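PDB 4GB7: 6-aminohexanoate-dimer hydrolase from Bacillus anthracis, which probably hydrolyses the amide bond of 6-aminohexanoate dimers, as a member of the serine beta-lactamase-like family. Local coordinates for residues A[65-70]-A[289-294]. Numbering follows the deposited sequence.
Sequences LINDVK and YVTDET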
# COMPACT_ATOMS: atom_id res chain seq x y z
N LEU A 65 5.63 -17.31 4.98
CA LEU A 65 4.68 -18.01 4.14
C LEU A 65 4.01 -17.03 3.18
O LEU A 65 3.68 -15.90 3.56
CB LEU A 65 3.60 -18.63 5.02
CG LEU A 65 4.05 -19.65 6.09
CD1 LEU A 65 2.79 -20.13 6.82
CD2 LEU A 65 4.89 -20.78 5.47
N ILE A 66 3.78 -17.49 1.94
CA ILE A 66 3.24 -16.63 0.87
C ILE A 66 2.20 -17.35 0.03
O ILE A 66 2.19 -18.58 -0.07
CB ILE A 66 4.32 -16.08 -0.05
CG1 ILE A 66 4.99 -17.17 -0.90
CG2 ILE A 66 5.35 -15.30 0.75
CD1 ILE A 66 5.72 -16.65 -2.14
N ASN A 67 1.31 -16.55 -0.57
CA ASN A 67 0.44 -16.98 -1.64
C ASN A 67 0.80 -16.18 -2.87
O ASN A 67 0.81 -14.94 -2.84
CB ASN A 67 -1.01 -16.65 -1.34
CG ASN A 67 -1.59 -17.47 -0.24
OD1 ASN A 67 -1.00 -18.44 0.21
ND2 ASN A 67 -2.81 -17.10 0.18
N ASP A 68 1.09 -16.89 -3.94
CA ASP A 68 1.46 -16.23 -5.19
C ASP A 68 0.29 -15.48 -5.82
O ASP A 68 -0.87 -15.96 -5.82
CB ASP A 68 1.98 -17.25 -6.20
CG ASP A 68 3.35 -17.76 -5.89
OD1 ASP A 68 4.17 -17.11 -5.21
OD2 ASP A 68 3.62 -18.86 -6.42
N VAL A 69 0.61 -14.33 -6.42
CA VAL A 69 -0.31 -13.54 -7.24
C VAL A 69 0.23 -13.56 -8.67
O VAL A 69 1.17 -12.86 -9.00
CB VAL A 69 -0.40 -12.11 -6.71
CG1 VAL A 69 -1.26 -11.21 -7.61
CG2 VAL A 69 -0.84 -12.13 -5.25
N LYS A 70 -0.35 -14.41 -9.50
CA LYS A 70 0.21 -14.69 -10.82
C LYS A 70 -0.06 -13.60 -11.84
O LYS A 70 -1.17 -13.05 -11.94
CB LYS A 70 -0.35 -16.00 -11.36
CG LYS A 70 0.15 -17.24 -10.63
CD LYS A 70 -0.34 -18.52 -11.27
CE LYS A 70 -1.83 -18.80 -11.06
NZ LYS A 70 -2.37 -19.94 -11.89
N TYR A 289 1.53 -12.35 -1.71
CA TYR A 289 1.16 -11.88 -0.39
C TYR A 289 1.79 -12.72 0.71
O TYR A 289 1.71 -13.96 0.67
CB TYR A 289 -0.35 -12.03 -0.13
CG TYR A 289 -1.22 -10.92 -0.64
CD1 TYR A 289 -1.40 -9.74 0.10
CD2 TYR A 289 -1.90 -11.06 -1.85
CE1 TYR A 289 -2.22 -8.72 -0.37
CE2 TYR A 289 -2.73 -10.04 -2.30
CZ TYR A 289 -2.92 -8.90 -1.57
OH TYR A 289 -3.76 -7.93 -2.11
N VAL A 290 2.38 -12.04 1.69
CA VAL A 290 2.69 -12.68 2.96
C VAL A 290 1.37 -13.10 3.60
O VAL A 290 0.38 -12.36 3.56
CB VAL A 290 3.51 -11.76 3.85
CG1 VAL A 290 3.58 -12.27 5.28
CG2 VAL A 290 4.89 -11.53 3.19
N THR A 291 1.40 -14.26 4.24
CA THR A 291 0.19 -14.78 4.90
C THR A 291 0.42 -15.12 6.38
O THR A 291 1.54 -15.26 6.82
CB THR A 291 -0.35 -16.05 4.20
OG1 THR A 291 0.48 -17.19 4.51
CG2 THR A 291 -0.45 -15.86 2.66
N ASP A 292 -0.67 -15.36 7.11
CA ASP A 292 -0.61 -16.03 8.40
C ASP A 292 -0.44 -17.55 8.20
O ASP A 292 -0.36 -18.05 7.06
CB ASP A 292 -1.81 -15.60 9.30
CG ASP A 292 -3.13 -16.15 8.88
OD1 ASP A 292 -3.16 -17.13 8.13
OD2 ASP A 292 -4.17 -15.59 9.37
N GLU A 293 -0.38 -18.29 9.31
CA GLU A 293 -0.09 -19.72 9.26
C GLU A 293 -1.23 -20.49 8.61
O GLU A 293 -1.04 -21.64 8.20
CB GLU A 293 0.14 -20.25 10.64
CG GLU A 293 1.39 -19.80 11.32
CD GLU A 293 1.29 -20.07 12.82
OE1 GLU A 293 0.68 -19.26 13.60
OE2 GLU A 293 1.82 -21.14 13.21
N THR A 294 -2.41 -19.86 8.53
CA THR A 294 -3.55 -20.45 7.85
C THR A 294 -3.67 -20.09 6.38
O THR A 294 -4.65 -20.44 5.73
CB THR A 294 -4.86 -20.22 8.62
OG1 THR A 294 -5.32 -18.88 8.52
CG2 THR A 294 -4.71 -20.67 10.08
O HOH W 1 4.19 -15.86 6.92
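Thr291 and Asn67 meet because both first torsions set the touching group anti to its own carbonyl carbon: Thr291 CG2 takes that place when OG1 sits between N and C (chi1 75°), and Asn67 CG does so at chi1 -69°. The methyl of Thr291 therefore sits over the face of the Asn67 amide, CG2 3.5 Å from Asn67 CG, with the two side chains at about a right angle. Threonine suits this spot by being two-sided: its OG1 lies beside Leu65 CB while donating to Asp292 O at 2.8 Å. Asparagine also suits its own, since OD1 accepts from Lys295 and ND2 donates to Glu297, which fixes the rotation of the amide. Further along, Val69 CG2 packs obliquely against the Tyr289 ring, 3.7 Å from CD2; valine and tyrosine suit this buried site, where helix 269-278 also touches both.

Backbone hydrogen bonds join the two strands. Asn67 and Tyr289 form a hydrogen-bonded antiparallel pair, Asn67 N giving to Tyr289 O and Tyr289 N to Asn67 O, each at 2.9 Å. Ile66 and Val290 are the neighbouring non-hydrogen-bonded pair, and Thr291 N then reaches Leu65 O at 2.9 Å. A water takes the N-H of Leu65 and lies 2.7 Å from Thr291 O, bridging the two residues. Leucine's branched end lets Leu65 CD1 rest on the backbone of Asp292 and Glu293. There Asp292 OD1 accepts from Thr294 N, closing an Asx turn, and also from Thr294 OG1. The whole is an antiparallel strand pair, with 66-69 outermost in the small four-stranded sheet that accompanies the five-stranded sheet of the serine beta-lactamase-like fold.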